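Local coordinates for glycogen accumulation regulator GarA (PDB 6I2P), which probably recognises phosphothreonine-containing partners through its forkhead-associated domain and probably helps to regulate glycogen accumulation in Mycobacterium tuberculosis, at residues G55-V60 and L145-G150; R98-R103 and V138-F143; G51-S56 and R70-Q75. One frame throughout, in Å; residues are numbered along the deposited sequence.

Contact 1: residues G55-V60 and L145-G150; sequences GSALLV and LVFLTG
Phe147 and Leu59 stand directly opposite each other in an antiparallel, non-hydrogen-bonded pair, yet the aromatic ring reaches past its partner. With CG anti to the backbone N (chi1 171°), the ring runs back toward the start of the facing strand, where Phe147 CE2 comes within 3.5 Å of Ala57 CB. Leu59 takes the base of the same ring: its CD2 methyl lies at the ring edge, near the plane, 4.0 Å from Phe147 CB. One phenyl group thus spans the side chains of Ala57 and Leu59 on the interior face. Such pairing joins strands 57-61 and 143-149, neighbours in one sheet of the forkhead-associated beta sandwich and the first and last strands of the chain. On the other face Leu58, Val60, Val146 and Leu148 form a partly exposed apolar patch. Its closest side-chain contact is also diagonal, Val60 CG2 lying against Leu148 CD1 at 3.9 Å, while Leu58 and Leu148 merely align their CB atoms. Both hydrogen-bonded pairs are complete: Leu148 N reaches Leu58 O at 2.7 Å, and Val146 N reaches Val60 O at 2.8 Å, each answered by a bond the other way. Beyond the last backbone bond, next to Ala57, a side chain replaces the backbone donor, Thr149 OG1 giving its proton to Ser56 O at 3.2 Å from 35° above the carbonyl plane.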
# COMPACT_ATOMS: atom_id res chain seq x y z
N GLY C 55 5.26 -31.41 -24.11
CA GLY C 55 4.59 -31.56 -22.83
C GLY C 55 5.01 -30.55 -21.78
O GLY C 55 4.63 -30.68 -20.61
N SER C 56 5.81 -29.54 -22.17
CA SER C 56 6.28 -28.51 -21.25
C SER C 56 5.69 -27.14 -21.56
O SER C 56 5.13 -26.91 -22.64
CB SER C 56 7.81 -28.46 -21.24
OG SER C 56 8.31 -27.67 -22.31
N ALA C 57 5.81 -26.22 -20.59
CA ALA C 57 5.34 -24.85 -20.70
C ALA C 57 6.37 -23.86 -20.17
O ALA C 57 7.36 -24.26 -19.56
CB ALA C 57 4.01 -24.69 -19.97
N LEU C 58 6.14 -22.57 -20.42
CA LEU C 58 7.02 -21.49 -20.01
C LEU C 58 6.23 -20.32 -19.44
O LEU C 58 5.21 -19.93 -20.00
CB LEU C 58 7.88 -21.05 -21.21
CG LEU C 58 9.04 -20.10 -20.95
CD1 LEU C 58 10.21 -20.82 -20.29
CD2 LEU C 58 9.50 -19.47 -22.25
N LEU C 59 6.68 -19.79 -18.30
CA LEU C 59 6.07 -18.62 -17.67
C LEU C 59 7.06 -17.49 -17.81
O LEU C 59 8.21 -17.64 -17.40
CB LEU C 59 5.76 -18.87 -16.18
CG LEU C 59 4.64 -19.86 -15.86
CD1 LEU C 59 4.78 -20.35 -14.44
CD2 LEU C 59 3.25 -19.25 -16.08
N VAL C 60 6.66 -16.38 -18.44
CA VAL C 60 7.56 -15.25 -18.66
C VAL C 60 7.03 -14.02 -17.92
O VAL C 60 5.86 -13.69 -18.06
CB VAL C 60 7.80 -14.93 -20.17
CG1 VAL C 60 8.97 -13.97 -20.36
CG2 VAL C 60 8.03 -16.20 -20.99
N LEU C 145 2.77 -12.68 -15.23
CA LEU C 145 3.39 -13.77 -15.96
C LEU C 145 2.55 -14.15 -17.15
O LEU C 145 1.32 -14.15 -17.05
CB LEU C 145 3.58 -15.01 -15.05
CG LEU C 145 4.24 -14.79 -13.67
CD1 LEU C 145 3.72 -15.80 -12.66
CD2 LEU C 145 5.76 -14.84 -13.75
N VAL C 146 3.19 -14.46 -18.28
CA VAL C 146 2.50 -14.95 -19.46
C VAL C 146 2.83 -16.44 -19.57
O VAL C 146 4.01 -16.82 -19.48
CB VAL C 146 2.80 -14.16 -20.75
CG1 VAL C 146 2.14 -14.79 -21.98
CG2 VAL C 146 2.36 -12.71 -20.60
N PHE C 147 1.79 -17.27 -19.71
CA PHE C 147 1.91 -18.71 -19.85
C PHE C 147 2.02 -19.03 -21.34
O PHE C 147 1.17 -18.61 -22.13
CB PHE C 147 0.69 -19.41 -19.21
CG PHE C 147 0.61 -20.90 -19.48
CD1 PHE C 147 -0.07 -21.39 -20.59
CD2 PHE C 147 1.20 -21.81 -18.62
CE1 PHE C 147 -0.14 -22.76 -20.85
CE2 PHE C 147 1.11 -23.18 -18.86
CZ PHE C 147 0.45 -23.65 -19.98
N LEU C 148 3.07 -19.78 -21.71
CA LEU C 148 3.33 -20.18 -23.09
C LEU C 148 3.52 -21.68 -23.19
O LEU C 148 4.22 -22.26 -22.37
CB LEU C 148 4.55 -19.46 -23.69
CG LEU C 148 4.53 -17.92 -23.72
CD1 LEU C 148 5.92 -17.38 -24.01
CD2 LEU C 148 3.52 -17.38 -24.73
N THR C 149 2.91 -22.30 -24.19
CA THR C 149 3.02 -23.74 -24.43
C THR C 149 3.08 -24.01 -25.93
O THR C 149 2.76 -23.13 -26.72
CB THR C 149 1.93 -24.51 -23.65
OG1 THR C 149 2.28 -25.89 -23.59
CG2 THR C 149 0.52 -24.33 -24.24
N GLY C 150 3.49 -25.22 -26.30
CA GLY C 150 3.58 -25.62 -27.70
C GLY C 150 2.25 -25.98 -28.33
O GLY C 150 1.23 -26.04 -27.62

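Contact 2: residues R98-R103 and V138-F143; sequences RHAEFR and VQIGKF. With SO4 (sulfate ion), chain L.
His99 and Ile140 mark the nearest backbone approach, their CA atoms 7.5 Å apart, across two strands that share no ladder. Strands 100-103 and 138-140 belong to different sheets; their axes pass 10.2 Å from each other at 150°, so the gap is bridged mainly by side chains. Both chains depart from regular strand here: His99 and Ala100 form a classic beta bulge facing Ala80, and Ile140 to Phe143 make a type II' turn with Gly141 at its first corner. Ile140 fills the interface with both branches. Its CG2 methyl sits squarely over the imidazole of His99, 3.5 Å from the ring centroid and 7° off the normal, a CH-pi contact. CG1 carries CD1 on to both Ala100 CB and the end of the Phe102 ring, where CD1 lies 4.0 Å from CZ. Farther along, Val138 CG1 touches that same Phe102 CZ at 4.1 Å. The histidine ring is held at both nitrogens, ND1 by Ser96 N and NE2 by Gly119 O, which fixes its rotation and the face it offers to Ile140. Beyond the turn, Lys142 NZ binds a sulfate, probably from the crystallisation liquor, at its O1 (2.8 Å). Ser96 and His99 fit the Ser-X-X-His signature of forkhead-associated domains, whose histidine probably helps to hold the loops of the phosphopeptide-binding site in place.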
# COMPACT_ATOMS: atom_id res chain seq x y z
N ARG C 98 4.05 -19.38 0.39
CA ARG C 98 3.34 -20.46 -0.28
C ARG C 98 2.17 -19.74 -0.96
O ARG C 98 1.21 -19.38 -0.30
CB ARG C 98 2.83 -21.52 0.74
CG ARG C 98 3.91 -22.13 1.65
CD ARG C 98 4.82 -23.11 0.92
NE ARG C 98 5.87 -23.61 1.81
CZ ARG C 98 7.13 -23.82 1.43
NH1 ARG C 98 7.50 -23.57 0.18
NH2 ARG C 98 8.02 -24.28 2.29
N HIS C 99 2.31 -19.42 -2.25
CA HIS C 99 1.28 -18.66 -2.96
C HIS C 99 0.45 -19.54 -3.87
O HIS C 99 -0.77 -19.64 -3.68
CB HIS C 99 1.89 -17.48 -3.76
CG HIS C 99 0.89 -16.46 -4.23
ND1 HIS C 99 0.90 -15.17 -3.73
CD2 HIS C 99 -0.12 -16.58 -5.12
CE1 HIS C 99 -0.09 -14.54 -4.35
NE2 HIS C 99 -0.74 -15.35 -5.19
N ALA C 100 1.11 -20.18 -4.84
CA ALA C 100 0.45 -21.00 -5.85
C ALA C 100 1.27 -22.21 -6.29
O ALA C 100 2.43 -22.38 -5.89
CB ALA C 100 0.10 -20.13 -7.06
N GLU C 101 0.66 -23.06 -7.11
CA GLU C 101 1.26 -24.24 -7.71
C GLU C 101 0.76 -24.38 -9.13
O GLU C 101 -0.41 -24.11 -9.41
CB GLU C 101 0.95 -25.51 -6.91
CG GLU C 101 1.81 -25.66 -5.66
CD GLU C 101 1.49 -26.83 -4.76
OE1 GLU C 101 2.29 -27.07 -3.82
OE2 GLU C 101 0.46 -27.51 -4.98
N PHE C 102 1.65 -24.79 -10.02
CA PHE C 102 1.35 -25.06 -11.42
C PHE C 102 1.39 -26.56 -11.55
O PHE C 102 2.41 -27.18 -11.22
CB PHE C 102 2.33 -24.35 -12.35
CG PHE C 102 2.18 -22.84 -12.34
CD1 PHE C 102 2.84 -22.07 -11.38
CD2 PHE C 102 1.38 -22.20 -13.27
CE1 PHE C 102 2.67 -20.68 -11.35
CE2 PHE C 102 1.23 -20.81 -13.25
CZ PHE C 102 1.86 -20.06 -12.28
N ARG C 103 0.25 -27.15 -11.91
CA ARG C 103 0.08 -28.60 -12.01
C ARG C 103 -0.14 -29.10 -13.43
O ARG C 103 -0.97 -28.56 -14.16
CB ARG C 103 -1.04 -29.08 -11.08
CG ARG C 103 -0.76 -28.79 -9.61
CD ARG C 103 -1.75 -29.46 -8.69
NE ARG C 103 -1.42 -29.23 -7.28
CZ ARG C 103 -1.40 -30.17 -6.35
NH1 ARG C 103 -1.70 -31.42 -6.66
NH2 ARG C 103 -1.07 -29.87 -5.10
N VAL C 138 -1.06 -14.74 -15.82
CA VAL C 138 -1.16 -15.14 -14.41
C VAL C 138 -0.59 -14.04 -13.53
O VAL C 138 0.57 -13.66 -13.69
CB VAL C 138 -0.50 -16.52 -14.13
CG1 VAL C 138 -0.81 -17.00 -12.71
CG2 VAL C 138 -0.94 -17.57 -15.15
N GLN C 139 -1.40 -13.53 -12.59
CA GLN C 139 -0.96 -12.51 -11.66
C GLN C 139 -0.78 -13.10 -10.27
O GLN C 139 -1.74 -13.58 -9.67
CB GLN C 139 -1.88 -11.28 -11.64
CG GLN C 139 -1.21 -10.05 -11.04
CD GLN C 139 -2.18 -8.97 -10.64
OE1 GLN C 139 -2.83 -8.33 -11.47
NE2 GLN C 139 -2.28 -8.73 -9.35
N ILE C 140 0.47 -13.09 -9.80
CA ILE C 140 0.89 -13.53 -8.48
C ILE C 140 1.62 -12.32 -7.89
O ILE C 140 2.69 -11.95 -8.37
CB ILE C 140 1.75 -14.83 -8.53
CG1 ILE C 140 0.89 -16.04 -8.99
CG2 ILE C 140 2.41 -15.11 -7.18
CD1 ILE C 140 1.66 -17.29 -9.46
N GLY C 141 0.97 -11.68 -6.93
CA GLY C 141 1.47 -10.45 -6.31
C GLY C 141 1.41 -9.32 -7.31
O GLY C 141 0.35 -9.03 -7.87
N LYS C 142 2.57 -8.72 -7.58
CA LYS C 142 2.73 -7.66 -8.58
C LYS C 142 3.35 -8.25 -9.86
O LYS C 142 3.65 -7.51 -10.79
CB LYS C 142 3.60 -6.50 -8.04
CG LYS C 142 2.96 -5.68 -6.93
CD LYS C 142 3.88 -4.53 -6.53
CE LYS C 142 4.36 -4.63 -5.09
NZ LYS C 142 5.39 -3.61 -4.79
N PHE C 143 3.54 -9.59 -9.91
CA PHE C 143 4.09 -10.27 -11.08
C PHE C 143 3.00 -10.56 -12.10
O PHE C 143 1.95 -11.10 -11.76
CB PHE C 143 4.79 -11.59 -10.70
CG PHE C 143 6.14 -11.44 -10.04
CD1 PHE C 143 6.24 -11.37 -8.66
CD2 PHE C 143 7.30 -11.39 -10.80
CE1 PHE C 143 7.49 -11.25 -8.04
CE2 PHE C 143 8.56 -11.25 -10.19
CZ PHE C 143 8.64 -11.19 -8.81
S SO4 L . 8.72 -4.97 -3.79
O1 SO4 L . 8.17 -3.77 -4.44
O2 SO4 L . 9.36 -4.59 -2.53
O3 SO4 L . 7.64 -5.92 -3.53
O4 SO4 L . 9.70 -5.61 -4.67

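Contact 3: residues G51-S56 and R70-Q75; sequences GLPPGS and RFLLDQ. With SO4 (sulfate ion), chain K.
Leu72 meets Leu52 at the sheet margin, and the path of its side chain shows how an edge strand can reach a neighbouring loop. Its CB leaves the strand without facing the loop directly. Placing CG anti to the backbone N (chi1 -170°) turns the chain toward it, and CG itself merely carries the two methyls. The branch then divides the work. CD1 is the arm that touches, lying 3.8 Å from Leu52 CD2 as the two leucines lie alongside each other, running in opposite senses. The same methyl is 4.1 Å from Ser56 OG and, more loosely, 4.4 Å from Pro53 CD, so three residues of the loop gather round one carbon. CD2 points to the other side, toward Asp74 of its own segment. Next to this apolar cluster Ser56 CB rests on the backbone, 3.3 Å from Leu73 O. The serine hydroxyl turns back into the loop instead: OG, set between the backbone N and the carbonyl carbon (chi1 84°), donates to Pro53 O at 2.7 Å. That oxygen also receives Ser56 N at 3.2 Å; the backbone bond closes the type II turn from Pro53 to Ser56, with Gly55 at the corner of positive phi, and the hydroxyl reinforces it. A water makes weak bonds to both Gly55 O and Asp74 O. At the far end of the strand a sulfate, probably from the crystallisation liquor and also held by Ser69 OG, accepts a hydrogen bond from Arg70 N. The arrangement is a beta turn leading into the first hairpin of a forkhead-associated beta sandwich, packed against the end of its outermost strand.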
# COMPACT_ATOMS: atom_id res chain seq x y z
N GLY C 51 10.22 -23.96 -29.88
CA GLY C 51 11.40 -24.15 -29.05
C GLY C 51 11.21 -24.65 -27.63
O GLY C 51 12.13 -24.56 -26.82
N LEU C 52 10.02 -25.16 -27.31
CA LEU C 52 9.75 -25.71 -25.99
C LEU C 52 9.69 -27.24 -26.08
O LEU C 52 9.03 -27.75 -26.99
CB LEU C 52 8.43 -25.15 -25.39
CG LEU C 52 8.41 -23.70 -24.91
CD1 LEU C 52 7.08 -23.37 -24.29
CD2 LEU C 52 9.50 -23.44 -23.87
N PRO C 53 10.36 -27.99 -25.17
CA PRO C 53 10.27 -29.46 -25.23
C PRO C 53 8.83 -29.98 -25.11
O PRO C 53 8.03 -29.33 -24.43
CB PRO C 53 11.16 -29.94 -24.07
CG PRO C 53 11.31 -28.78 -23.18
CD PRO C 53 11.19 -27.55 -24.03
N PRO C 54 8.45 -31.08 -25.82
CA PRO C 54 7.05 -31.55 -25.75
C PRO C 54 6.52 -31.79 -24.34
O PRO C 54 7.26 -32.28 -23.48
CB PRO C 54 7.06 -32.83 -26.58
CG PRO C 54 8.23 -32.69 -27.49
CD PRO C 54 9.26 -31.94 -26.70
N GLY C 55 5.26 -31.41 -24.11
CA GLY C 55 4.59 -31.56 -22.83
C GLY C 55 5.01 -30.55 -21.78
O GLY C 55 4.63 -30.68 -20.61
N SER C 56 5.81 -29.54 -22.17
CA SER C 56 6.28 -28.51 -21.25
C SER C 56 5.69 -27.14 -21.56
O SER C 56 5.13 -26.91 -22.64
CB SER C 56 7.81 -28.46 -21.24
OG SER C 56 8.31 -27.67 -22.31
N ARG C 70 12.11 -15.95 -16.91
CA ARG C 70 11.21 -17.03 -17.27
C ARG C 70 11.44 -18.27 -16.44
O ARG C 70 12.49 -18.43 -15.82
CB ARG C 70 11.25 -17.32 -18.79
CG ARG C 70 12.62 -17.66 -19.34
CD ARG C 70 12.73 -17.28 -20.81
NE ARG C 70 12.63 -15.83 -20.98
CZ ARG C 70 12.12 -15.23 -22.05
NH1 ARG C 70 11.69 -15.95 -23.08
NH2 ARG C 70 12.06 -13.91 -22.11
N PHE C 71 10.43 -19.14 -16.41
CA PHE C 71 10.43 -20.37 -15.65
C PHE C 71 9.82 -21.47 -16.49
O PHE C 71 8.72 -21.30 -17.03
CB PHE C 71 9.65 -20.18 -14.33
CG PHE C 71 10.03 -18.94 -13.56
CD1 PHE C 71 11.11 -18.95 -12.69
CD2 PHE C 71 9.31 -17.76 -13.72
CE1 PHE C 71 11.47 -17.80 -11.98
CE2 PHE C 71 9.68 -16.60 -13.03
CZ PHE C 71 10.75 -16.63 -12.16
N LEU C 72 10.55 -22.58 -16.64
CA LEU C 72 10.08 -23.72 -17.41
C LEU C 72 9.30 -24.68 -16.52
O LEU C 72 9.78 -25.06 -15.45
CB LEU C 72 11.26 -24.45 -18.09
CG LEU C 72 10.89 -25.52 -19.12
CD1 LEU C 72 10.65 -24.90 -20.50
CD2 LEU C 72 11.99 -26.57 -19.21
N LEU C 73 8.09 -25.04 -16.96
CA LEU C 73 7.21 -25.99 -16.28
C LEU C 73 7.39 -27.32 -17.00
O LEU C 73 7.04 -27.44 -18.18
CB LEU C 73 5.74 -25.52 -16.33
CG LEU C 73 5.41 -24.13 -15.79
CD1 LEU C 73 4.01 -23.72 -16.18
CD2 LEU C 73 5.55 -24.08 -14.28
N ASP C 74 8.00 -28.31 -16.32
CA ASP C 74 8.28 -29.64 -16.88
C ASP C 74 8.02 -30.78 -15.89
O ASP C 74 8.24 -31.95 -16.21
CB ASP C 74 9.71 -29.69 -17.45
CG ASP C 74 10.84 -29.41 -16.47
OD1 ASP C 74 10.55 -29.14 -15.27
OD2 ASP C 74 12.02 -29.44 -16.89
N GLN C 75 7.53 -30.43 -14.68
CA GLN C 75 7.18 -31.36 -13.60
C GLN C 75 5.66 -31.42 -13.46
O GLN C 75 4.95 -30.57 -14.01
CB GLN C 75 7.79 -30.87 -12.27
CG GLN C 75 9.31 -30.90 -12.18
CD GLN C 75 9.87 -29.95 -11.15
OE1 GLN C 75 9.19 -29.50 -10.21
NE2 GLN C 75 11.15 -29.63 -11.29
S SO4 K . 16.06 -16.12 -16.38
O1 SO4 K . 16.02 -17.06 -15.26
O2 SO4 K . 16.10 -14.75 -15.86
O3 SO4 K . 17.24 -16.38 -17.19
O4 SO4 K . 14.86 -16.30 -17.19
O HOH W 1 6.74 -32.90 -19.12

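In the fold
From the N terminus, the turn at 51-56 leads into strand 57-61, and contact 3 closes the shortest loop when the chain returns as strand 70-73 to form a hairpin. The chain then crosses to the second sheet, and contact 2 opens at 98-103, after contact 3 has closed. It closes at 138-143, back in the first sheet. Contact 1 closes last, at 145-150, so contact 2 is nested within its span, while contact 3 shares its starting stretch. Contact 1 pairs strand 57-61 with 143-149, contact 3 ties the preceding turn to the edge strand 70-73, and contact 2 joins the sheets; Phe102 packs against Leu59 and Leu73, linking all three.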